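Local coordinates for protein carboxylic ester hydrolase (Aspergillus niger, PDB 7K4O) that hydrolyses ester bonds of tannins as a serine esterase of the tannase family, probably releasing gallic acid, at residues 72-77 and 119-124; 212-217 and 321-326; 222-227 and 377-382. All coordinates share one frame; numbering follows the deposited sequence.

Contact 1 (72-77 and 119-124); sequences DQVLLE and MTDGGF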
loop_
_atom_site.group_PDB
_atom_site.type_symbol
_atom_site.label_atom_id
_atom_site.label_comp_id
_atom_site.label_asym_id
_atom_site.label_seq_id
_atom_site.Cartn_x
_atom_site.Cartn_y
_atom_site.Cartn_z
ATOM N N ASP A 72 -26.737 -3.886 12.228
ATOM C CA ASP A 72 -25.604 -4.202 11.325
ATOM C C ASP A 72 -26.091 -4.281 9.860
ATOM O O ASP A 72 -27.160 -4.894 9.590
ATOM C CB ASP A 72 -24.969 -5.511 11.742
ATOM C CG ASP A 72 -23.634 -5.768 11.083
ATOM O OD1 ASP A 72 -22.697 -4.979 11.308
ATOM O OD2 ASP A 72 -23.576 -6.759 10.295
ATOM N N GLN A 73 -25.288 -3.759 8.941
ATOM C CA GLN A 73 -25.497 -3.940 7.494
ATOM C C GLN A 73 -24.166 -3.737 6.763
ATOM O O GLN A 73 -23.450 -2.731 6.986
ATOM C CB GLN A 73 -26.530 -2.954 6.953
ATOM C CG GLN A 73 -26.904 -3.257 5.508
ATOM C CD GLN A 73 -28.061 -2.419 5.015
ATOM O OE1 GLN A 73 -29.183 -2.909 4.922
ATOM N NE2 GLN A 73 -27.802 -1.166 4.710
ATOM N N VAL A 74 -23.859 -4.666 5.876
ATOM C CA VAL A 74 -22.678 -4.615 5.010
ATOM C C VAL A 74 -23.191 -4.578 3.557
ATOM O O VAL A 74 -24.118 -5.321 3.226
ATOM C CB VAL A 74 -21.775 -5.829 5.246
ATOM C CG1 VAL A 74 -20.523 -5.715 4.407
ATOM C CG2 VAL A 74 -21.420 -6.016 6.732
ATOM N N LEU A 75 -22.627 -3.725 2.745
ATOM C CA LEU A 75 -22.926 -3.670 1.301
ATOM C C LEU A 75 -21.711 -4.240 0.542
ATOM O O LEU A 75 -20.570 -3.858 0.769
ATOM C CB LEU A 75 -23.175 -2.235 0.849
ATOM C CG LEU A 75 -24.289 -1.540 1.605
ATOM C CD1 LEU A 75 -24.425 -0.112 1.166
ATOM C CD2 LEU A 75 -25.597 -2.279 1.459
ATOM N N LEU A 76 -22.009 -5.038 -0.475
ATOM C CA LEU A 76 -21.010 -5.456 -1.457
ATOM C C LEU A 76 -21.390 -4.892 -2.824
ATOM O O LEU A 76 -22.589 -4.759 -3.138
ATOM C CB LEU A 76 -20.949 -6.984 -1.527
ATOM C CG LEU A 76 -20.602 -7.722 -0.241
ATOM C CD1 LEU A 76 -20.466 -9.199 -0.526
ATOM C CD2 LEU A 76 -19.327 -7.181 0.396
ATOM N N GLU A 77 -20.379 -4.590 -3.596
ATOM C CA GLU A 77 -20.566 -4.201 -5.006
ATOM C C GLU A 77 -19.655 -5.109 -5.823
ATOM O O GLU A 77 -18.462 -5.153 -5.557
ATOM C CB GLU A 77 -20.261 -2.724 -5.268
ATOM C CG GLU A 77 -20.431 -2.325 -6.744
ATOM C CD GLU A 77 -20.541 -0.814 -6.963
ATOM O OE1 GLU A 77 -19.978 -0.294 -7.930
ATOM O OE2 GLU A 77 -21.107 -0.141 -6.042
ATOM N N MET A 119 -15.877 -5.346 -4.233
ATOM C CA MET A 119 -15.457 -4.499 -3.105
ATOM C C MET A 119 -16.535 -4.516 -2.030
ATOM O O MET A 119 -17.694 -4.888 -2.279
ATOM C CB MET A 119 -15.202 -3.070 -3.585
ATOM C CG MET A 119 -16.456 -2.342 -3.997
ATOM S SD MET A 119 -15.896 -0.714 -4.705
ATOM C CE MET A 119 -17.488 0.020 -4.955
ATOM N N THR A 120 -16.146 -4.077 -0.842
ATOM C CA THR A 120 -17.050 -4.022 0.311
ATOM C C THR A 120 -17.098 -2.596 0.875
ATOM O O THR A 120 -16.148 -1.815 0.734
ATOM C CB THR A 120 -16.572 -5.000 1.398
ATOM O OG1 THR A 120 -17.445 -4.951 2.529
ATOM C CG2 THR A 120 -15.153 -4.786 1.840
ATOM N N ASP A 121 -18.181 -2.318 1.565
ATOM C CA ASP A 121 -18.253 -1.095 2.391
ATOM C C ASP A 121 -17.843 -1.380 3.833
ATOM O O ASP A 121 -17.876 -0.452 4.622
ATOM C CB ASP A 121 -19.612 -0.413 2.339
ATOM C CG ASP A 121 -20.643 -0.872 3.328
ATOM O OD1 ASP A 121 -20.559 -2.016 3.849
ATOM O OD2 ASP A 121 -21.604 -0.061 3.555
ATOM N N GLY A 122 -17.537 -2.633 4.184
ATOM C CA GLY A 122 -17.010 -2.920 5.526
ATOM C C GLY A 122 -18.026 -2.871 6.631
ATOM O O GLY A 122 -17.624 -3.095 7.816
ATOM N N GLY A 123 -19.292 -2.617 6.329
ATOM C CA GLY A 123 -20.326 -2.357 7.344
ATOM C C GLY A 123 -20.346 -0.909 7.805
ATOM O O GLY A 123 -21.033 -0.637 8.809
ATOM N N PHE A 124 -19.664 0.015 7.119
ATOM C CA PHE A 124 -19.488 1.385 7.657
ATOM C C PHE A 124 -20.643 2.315 7.299
ATOM O O PHE A 124 -20.518 3.526 7.605
ATOM C CB PHE A 124 -18.158 1.949 7.181
ATOM C CG PHE A 124 -16.952 1.058 7.360
ATOM C CD1 PHE A 124 -16.848 0.181 8.438
ATOM C CD2 PHE A 124 -15.870 1.201 6.515
ATOM C CE1 PHE A 124 -15.722 -0.618 8.602
ATOM C CE2 PHE A 124 -14.759 0.399 6.664
ATOM C CZ PHE A 124 -14.694 -0.507 7.702
HETATM O O HOH W 1 -23.202 -0.468 5.545
HETATM O O HOH W 2 -23.188 -2.001 10.119
#

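Contact 2 (212-217 and 321-326); sequences AFRWSF and VYFSYQ. With GDE (3,4,5-trihydroxybenzoic acid), chain J.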
loop_
_atom_site.group_PDB
_atom_site.type_symbol
_atom_site.label_atom_id
_atom_site.label_comp_id
_atom_site.label_asym_id
_atom_site.label_seq_id
_atom_site.Cartn_x
_atom_site.Cartn_y
_atom_site.Cartn_z
ATOM N N ALA A 212 0.354 -0.509 4.056
ATOM C CA ALA A 212 0.290 0.152 5.377
ATOM C C ALA A 212 0.236 -0.874 6.517
ATOM O O ALA A 212 -0.592 -0.710 7.445
ATOM C CB ALA A 212 -0.840 1.096 5.399
ATOM N N PHE A 213 1.085 -1.902 6.444
ATOM C CA PHE A 213 1.191 -2.891 7.542
ATOM C C PHE A 213 2.204 -2.369 8.593
ATOM O O PHE A 213 2.651 -1.207 8.547
ATOM C CB PHE A 213 1.456 -4.275 6.983
ATOM C CG PHE A 213 2.715 -4.476 6.187
ATOM C CD1 PHE A 213 3.734 -3.556 6.158
ATOM C CD2 PHE A 213 2.858 -5.668 5.468
ATOM C CE1 PHE A 213 4.906 -3.840 5.465
ATOM C CE2 PHE A 213 4.006 -5.923 4.737
ATOM C CZ PHE A 213 5.048 -5.042 4.799
ATOM N N ARG A 214 2.518 -3.217 9.553
ATOM C CA ARG A 214 3.331 -2.851 10.737
ATOM C C ARG A 214 2.678 -1.632 11.385
ATOM O O ARG A 214 3.376 -0.669 11.750
ATOM C CB ARG A 214 4.798 -2.644 10.350
ATOM C CG ARG A 214 5.752 -2.837 11.511
ATOM C CD ARG A 214 7.205 -2.798 11.090
ATOM N NE ARG A 214 7.516 -3.964 10.237
ATOM C CZ ARG A 214 7.742 -3.952 8.919
ATOM N NH1 ARG A 214 7.737 -2.833 8.233
ATOM N NH2 ARG A 214 7.893 -5.106 8.316
ATOM N N TRP A 215 1.372 -1.711 11.616
ATOM C CA TRP A 215 0.472 -0.600 11.945
ATOM C C TRP A 215 1.052 0.351 13.019
ATOM O O TRP A 215 1.096 1.564 12.752
ATOM C CB TRP A 215 -0.884 -1.145 12.390
ATOM C CG TRP A 215 -1.890 -0.045 12.531
ATOM C CD1 TRP A 215 -2.222 0.674 13.642
ATOM C CD2 TRP A 215 -2.792 0.382 11.501
ATOM N NE1 TRP A 215 -3.190 1.577 13.330
ATOM C CE2 TRP A 215 -3.584 1.428 12.034
ATOM C CE3 TRP A 215 -2.973 0.025 10.152
ATOM C CZ2 TRP A 215 -4.510 2.118 11.257
ATOM C CZ3 TRP A 215 -3.905 0.690 9.400
ATOM C CH2 TRP A 215 -4.665 1.723 9.940
ATOM N N SER A 216 1.448 -0.177 14.176
ATOM C CA SER A 216 1.809 0.715 15.305
ATOM C C SER A 216 3.051 1.530 14.927
ATOM O O SER A 216 3.218 2.627 15.502
ATOM C CB SER A 216 1.975 -0.094 16.608
ATOM O OG SER A 216 3.099 -0.956 16.552
ATOM N N PHE A 217 3.952 0.996 14.117
ATOM C CA PHE A 217 5.207 1.692 13.752
ATOM C C PHE A 217 4.895 2.633 12.605
ATOM O O PHE A 217 5.274 3.797 12.628
ATOM C CB PHE A 217 6.287 0.677 13.408
ATOM C CG PHE A 217 6.876 -0.059 14.585
ATOM C CD1 PHE A 217 6.137 -0.987 15.304
ATOM C CD2 PHE A 217 8.153 0.235 15.036
ATOM C CE1 PHE A 217 6.649 -1.594 16.431
ATOM C CE2 PHE A 217 8.685 -0.417 16.126
ATOM C CZ PHE A 217 7.938 -1.321 16.824
ATOM N N VAL A 321 14.551 2.771 16.918
ATOM C CA VAL A 321 13.141 2.320 17.065
ATOM C C VAL A 321 12.561 1.933 15.697
ATOM O O VAL A 321 11.843 0.907 15.642
ATOM C CB VAL A 321 12.283 3.398 17.720
ATOM C CG1 VAL A 321 10.922 2.820 18.062
ATOM C CG2 VAL A 321 12.965 3.995 18.967
ATOM N N TYR A 322 12.788 2.742 14.678
ATOM C CA TYR A 322 12.246 2.440 13.336
ATOM C C TYR A 322 13.173 3.081 12.300
ATOM O O TYR A 322 14.268 3.536 12.632
ATOM C CB TYR A 322 10.771 2.857 13.251
ATOM C CG TYR A 322 9.951 2.105 12.201
ATOM C CD1 TYR A 322 10.061 0.736 12.085
ATOM C CD2 TYR A 322 9.113 2.778 11.325
ATOM C CE1 TYR A 322 9.361 0.040 11.095
ATOM C CE2 TYR A 322 8.350 2.085 10.379
ATOM C CZ TYR A 322 8.480 0.715 10.286
ATOM O OH TYR A 322 7.779 0.055 9.285
ATOM N N PHE A 323 12.710 3.143 11.070
ATOM C CA PHE A 323 13.408 3.742 9.909
ATOM C C PHE A 323 12.425 4.635 9.227
ATOM O O PHE A 323 11.214 4.620 9.496
ATOM C CB PHE A 323 14.037 2.664 9.024
ATOM C CG PHE A 323 13.156 1.449 8.829
ATOM C CD1 PHE A 323 12.060 1.540 8.005
ATOM C CD2 PHE A 323 13.408 0.278 9.496
ATOM C CE1 PHE A 323 11.198 0.466 7.887
ATOM C CE2 PHE A 323 12.587 -0.823 9.321
ATOM C CZ PHE A 323 11.481 -0.702 8.532
ATOM N N SER A 324 12.964 5.471 8.369
ATOM C CA SER A 324 12.185 6.502 7.688
ATOM C C SER A 324 12.272 6.288 6.173
ATOM O O SER A 324 12.855 5.275 5.716
ATOM C CB SER A 324 12.663 7.887 8.104
ATOM O OG SER A 324 11.763 8.879 7.681
ATOM N N TYR A 325 11.661 7.210 5.468
ATOM C CA TYR A 325 11.597 7.220 3.987
ATOM C C TYR A 325 13.006 7.284 3.422
ATOM O O TYR A 325 13.950 7.830 4.059
ATOM C CB TYR A 325 10.750 8.383 3.504
ATOM C CG TYR A 325 9.480 8.538 4.280
ATOM C CD1 TYR A 325 8.407 7.670 4.099
ATOM C CD2 TYR A 325 9.341 9.504 5.250
ATOM C CE1 TYR A 325 7.250 7.777 4.844
ATOM C CE2 TYR A 325 8.195 9.610 6.014
ATOM C CZ TYR A 325 7.125 8.759 5.800
ATOM O OH TYR A 325 5.981 8.928 6.531
ATOM N N GLN A 326 13.163 6.712 2.242
ATOM C CA GLN A 326 14.461 6.716 1.532
ATOM C C GLN A 326 14.846 8.147 1.147
ATOM O O GLN A 326 14.005 9.012 0.950
ATOM C CB GLN A 326 14.375 5.886 0.256
ATOM C CG GLN A 326 14.288 4.380 0.490
ATOM C CD GLN A 326 15.444 3.818 1.260
ATOM O OE1 GLN A 326 15.381 3.616 2.483
ATOM N NE2 GLN A 326 16.547 3.544 0.557
HETATM O OAA GDE J . -3.807 4.163 2.093
HETATM O OAB GDE J . -2.648 5.923 1.420
HETATM O OAC GDE J . -2.619 3.895 7.091
HETATM O OAD GDE J . 0.901 6.416 5.070
HETATM O OAE GDE J . -0.164 5.261 7.233
HETATM C CAF GDE J . -2.779 4.466 4.700
HETATM C CAG GDE J . -0.983 5.754 3.665
HETATM C CAH GDE J . -2.940 5.066 2.294
HETATM C CAI GDE J . -2.102 4.512 5.928
HETATM C CAJ GDE J . -0.316 5.834 4.915
HETATM C CAK GDE J . -2.222 5.136 3.623
HETATM C CAL GDE J . -0.861 5.202 5.999
#

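Contact 3 (222-227 and 377-382); sequences HLYSNV and DTLKDW. With GDE (3,4,5-trihydroxybenzoic acid), chain J.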
loop_
_atom_site.group_PDB
_atom_site.type_symbol
_atom_site.label_atom_id
_atom_site.label_comp_id
_atom_site.label_asym_id
_atom_site.label_seq_id
_atom_site.Cartn_x
_atom_site.Cartn_y
_atom_site.Cartn_z
ATOM N N HIS A 222 4.589 8.736 11.293
ATOM C CA HIS A 222 4.088 9.930 10.591
ATOM C C HIS A 222 4.287 11.194 11.472
ATOM O O HIS A 222 4.244 12.282 10.906
ATOM C CB HIS A 222 2.638 9.792 10.199
ATOM C CG HIS A 222 2.418 9.104 8.885
ATOM N ND1 HIS A 222 2.852 9.678 7.694
ATOM C CD2 HIS A 222 1.786 7.931 8.569
ATOM C CE1 HIS A 222 2.444 8.906 6.685
ATOM N NE2 HIS A 222 1.797 7.804 7.199
ATOM N N LEU A 223 4.478 11.016 12.780
ATOM C CA LEU A 223 4.689 12.161 13.724
ATOM C C LEU A 223 6.180 12.395 13.870
ATOM O O LEU A 223 6.521 13.383 14.504
ATOM C CB LEU A 223 4.044 11.859 15.084
ATOM C CG LEU A 223 2.532 11.794 15.112
ATOM C CD1 LEU A 223 2.009 11.484 16.533
ATOM C CD2 LEU A 223 1.884 13.053 14.611
ATOM N N TYR A 224 7.057 11.516 13.360
ATOM C CA TYR A 224 8.510 11.621 13.637
ATOM C C TYR A 224 9.075 12.977 13.136
ATOM O O TYR A 224 9.732 13.716 13.917
ATOM C CB TYR A 224 9.290 10.472 13.036
ATOM C CG TYR A 224 10.765 10.549 13.270
ATOM C CD1 TYR A 224 11.282 10.812 14.531
ATOM C CD2 TYR A 224 11.650 10.435 12.217
ATOM C CE1 TYR A 224 12.648 10.938 14.722
ATOM C CE2 TYR A 224 13.012 10.537 12.406
ATOM C CZ TYR A 224 13.519 10.844 13.654
ATOM O OH TYR A 224 14.892 10.925 13.834
ATOM N N SER A 225 8.863 13.332 11.880
ATOM C CA SER A 225 9.340 14.627 11.324
ATOM C C SER A 225 8.871 15.808 12.206
ATOM O O SER A 225 9.690 16.698 12.494
ATOM C CB SER A 225 8.879 14.805 9.927
ATOM O OG SER A 225 9.542 13.886 9.078
ATOM N N ASN A 226 7.609 15.841 12.586
ATOM C CA ASN A 226 7.051 16.871 13.496
ATOM C C ASN A 226 7.890 16.925 14.781
ATOM O O ASN A 226 8.242 18.059 15.247
ATOM C CB ASN A 226 5.614 16.584 13.892
ATOM C CG ASN A 226 4.548 16.797 12.847
ATOM O OD1 ASN A 226 3.495 16.156 12.925
ATOM N ND2 ASN A 226 4.770 17.690 11.896
ATOM N N VAL A 227 8.213 15.779 15.371
ATOM C CA VAL A 227 8.898 15.752 16.682
ATOM C C VAL A 227 10.372 16.134 16.493
ATOM O O VAL A 227 10.952 16.783 17.392
ATOM C CB VAL A 227 8.668 14.414 17.387
ATOM C CG1 VAL A 227 9.525 14.297 18.622
ATOM C CG2 VAL A 227 7.179 14.255 17.718
ATOM N N ASP A 377 10.881 9.459 22.825
ATOM C CA ASP A 377 10.494 8.324 23.693
ATOM C C ASP A 377 8.963 8.148 23.707
ATOM O O ASP A 377 8.533 6.972 23.821
ATOM C CB ASP A 377 11.051 8.509 25.119
ATOM C CG ASP A 377 12.544 8.260 25.260
ATOM O OD1 ASP A 377 13.175 7.733 24.332
ATOM O OD2 ASP A 377 13.104 8.626 26.345
ATOM N N THR A 378 8.176 9.217 23.621
ATOM C CA THR A 378 6.692 9.117 23.556
ATOM C C THR A 378 6.359 8.297 22.286
ATOM O O THR A 378 5.475 7.404 22.365
ATOM C CB THR A 378 6.005 10.473 23.442
ATOM O OG1 THR A 378 6.514 11.344 24.464
ATOM C CG2 THR A 378 4.497 10.443 23.553
ATOM N N LEU A 379 7.017 8.615 21.182
ATOM C CA LEU A 379 6.768 7.895 19.885
ATOM C C LEU A 379 7.155 6.420 20.055
ATOM O O LEU A 379 6.383 5.518 19.624
ATOM C CB LEU A 379 7.548 8.543 18.739
ATOM C CG LEU A 379 7.214 9.997 18.434
ATOM C CD1 LEU A 379 7.975 10.462 17.221
ATOM C CD2 LEU A 379 5.737 10.244 18.227
ATOM N N LYS A 380 8.298 6.126 20.663
ATOM C CA LYS A 380 8.714 4.735 20.926
ATOM C C LYS A 380 7.630 4.022 21.736
ATOM O O LYS A 380 7.259 2.899 21.405
ATOM C CB LYS A 380 10.047 4.711 21.664
ATOM C CG LYS A 380 10.440 3.347 22.198
ATOM C CD LYS A 380 11.655 3.406 23.098
ATOM C CE LYS A 380 12.040 2.051 23.642
ATOM N NZ LYS A 380 13.332 2.108 24.365
ATOM N N ASP A 381 7.145 4.651 22.788
ATOM C CA ASP A 381 6.172 3.995 23.692
ATOM C C ASP A 381 4.882 3.673 22.910
ATOM O O ASP A 381 4.312 2.598 23.139
ATOM C CB ASP A 381 5.840 4.883 24.903
ATOM C CG ASP A 381 7.017 5.030 25.876
ATOM O OD1 ASP A 381 7.953 4.229 25.806
ATOM O OD2 ASP A 381 6.970 5.980 26.691
ATOM N N TRP A 382 4.450 4.575 22.046
ATOM C CA TRP A 382 3.255 4.336 21.180
ATOM C C TRP A 382 3.530 3.173 20.230
ATOM O O TRP A 382 2.620 2.305 20.055
ATOM C CB TRP A 382 2.887 5.612 20.455
ATOM C CG TRP A 382 2.079 6.578 21.268
ATOM C CD1 TRP A 382 1.148 6.320 22.230
ATOM C CD2 TRP A 382 2.113 8.005 21.120
ATOM N NE1 TRP A 382 0.613 7.497 22.674
ATOM C CE2 TRP A 382 1.158 8.537 21.997
ATOM C CE3 TRP A 382 2.774 8.866 20.245
ATOM C CZ2 TRP A 382 0.895 9.904 22.064
ATOM C CZ3 TRP A 382 2.496 10.218 20.285
ATOM C CH2 TRP A 382 1.573 10.720 21.197
HETATM O OAA GDE J . -3.807 4.163 2.093
HETATM O OAB GDE J . -2.648 5.923 1.420
HETATM O OAC GDE J . -2.619 3.895 7.091
HETATM O OAD GDE J . 0.901 6.416 5.070
HETATM O OAE GDE J . -0.164 5.261 7.233
HETATM C CAF GDE J . -2.779 4.466 4.700
HETATM C CAG GDE J . -0.983 5.754 3.665
HETATM C CAH GDE J . -2.940 5.066 2.294
HETATM C CAI GDE J . -2.102 4.512 5.928
HETATM C CAJ GDE J . -0.316 5.834 4.915
HETATM C CAK GDE J . -2.222 5.136 3.623
HETATM C CAL GDE J . -0.861 5.202 5.999
#

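Contact 1 (72-77 and 119-124)
Leu76 and Glu77 pair with Thr120 and Met119 on neighbouring antiparallel strands, 74-81 and 115-120, in the mixed sheet of an alpha/beta-hydrolase-type fold. Glu77 and Met119 form the hydrogen-bonded pair: Glu77 N gives to Met119 O at 3.0 Å, and Met119 N gives to Glu77 O at 2.9 Å. Leu76 and Thr120 are the non-hydrogen-bonded pair beside it. Just past the strand, Asp121 N still bonds to Leu75 O, but the return bond is taken over by a side chain. Leu75 N donates to Asp121 OD1 at 2.9 Å and 174°.

That carboxylate also makes an Asx turn by accepting from Gly123 N. The two N-H groups reach OD1 from opposite faces of the carboxylate plane, which fixes its rotation. Asp121 OD2 is held by Gly126 N and by a water that also donates to Gln73 O. Thr120 OG1 accepts from Gly122 N in an ST turn, and a type I' turn from Asp121 to Phe124 ends the pairing.

Side chains also pack on both faces. Leu76 CD2 lies against Thr120, 3.7 Å from CB and 3.6 Å from OG1, and Leu76 packs on helix 144-169. On the other face Met119 CG sits between its backbone N and carbonyl carbon (chi1 69°), and the extended chain then runs alongside Glu77, pointing the same way. Trp79 NE1 holds Glu77 OE1, and Met119 CE lies 3.7 Å from Glu77 CD.

Contact 2 (212-217 and 321-326)
The ring of Tyr322 is clasped between two phenylalanines, one from each side of the contact. Phe217 CB sits over the centre of one face, 3.7 Å from the ring centroid and only 6° off the normal, a clear CH-pi contact. Phe323 CD1 lies over the opposite face. The Phe217 ring itself is turned obliquely, with its plane at 56° to that of Tyr322. Its CD2 comes within 3.5 Å of Tyr322 CD1.

Tyr322 reaches across to helix 215-221 because its CG lies opposite the backbone N (chi1 -155°), which brings the hydroxyl to Arg214. There Arg214 NH1 donates to Tyr322 OH at 3.1 Å. The hydroxyl lies at the edge of the guanidinium, almost in its plane. The arginine chain bends at its third torsion, which brings NH1 round to the same hydroxyl that CD touches, with Arg214 CD 3.4 Å from Tyr322 OH. NH1 also donates to Ala426 O, while NE makes a salt bridge to the C-terminal carboxylate of Tyr554.

Arg214 is the N-cap residue of helix 215-221. The contact thus joins the start of that helix to the loop after helix 300-310. Ala212, just ahead, lines the ligand pocket, where its CB packs 3.7 Å from GDE CAI.

Val321 O meets the edge of the Phe217 ring at CE2, 3.5 Å away, and has no hydrogen-bond partner in the model. One arginine, by contrast, bonds to the loop hydroxyl, to a backbone carbonyl and to the chain terminus, so it is held from several sides and probably offsets the terminal charge.

Contact 3 (222-227 and 377-382)
Leu379 of helix 376-390 packs against Leu223, Tyr224 and Val227 around helix 224-232, a helix-helix packing contact in this alpha/beta-hydrolase-type protein. Its two methyls divide the work. CD2 meets Leu223 CB at 3.9 Å. CD1 approaches the backbone at Tyr224 CA, 3.8 Å away, and lies near the plane of the Tyr224 ring, at its edge. The same methyl meets Val227 CG2 tip to tip at 3.9 Å. The CG of Leu379 points away from its carbonyl carbon (chi1 -61°), and this turns both methyls to the facing segment. Further along, Trp382 crosses Leu223 at about a right angle, with CZ3 4.0 Å from Leu223 CD1.

No hydrogen bond spans the two segments. Ile357 of helix 351-361 touches both Leu223 and Trp382, and Thr220 of helix 215-221 touches both Leu379 and Trp382. Tyr224 OH bonds to Thr308 O, which fixes the far end of that ring.

His222 stands just ahead of the packed residues and belongs to the ligand pocket. Asp333 OD1 holds its ND1 and so sets the ring. His222 NE2 bonds in the imidazole plane to the hydroxyl OAD of trihydroxybenzoic acid at 2.7 Å and donates a longer bond to OAE at 3.2 Å.

In the fold
Contacts 2 and 3 are neighbours, with centres about 11 Å apart, and both touch the bound trihydroxybenzoic acid. Helices 215-221 and 224-232 follow each other in the chain, and the segments of the two contacts alternate along it. Their residues meet directly: Tyr325 OH packs 3.4 Å from His222 ND1, and Val321 CG2 packs 4.0 Å from Lys380 CB. Ser186, His465 and Asp419 are probably the catalytic triad, as their geometry suggests; Ser186 and His465 also line the ligand pocket. Contact 1 stands apart in the central sheet, with its centre about 29 Å from that of contact 2 and 34 Å from that of contact 3.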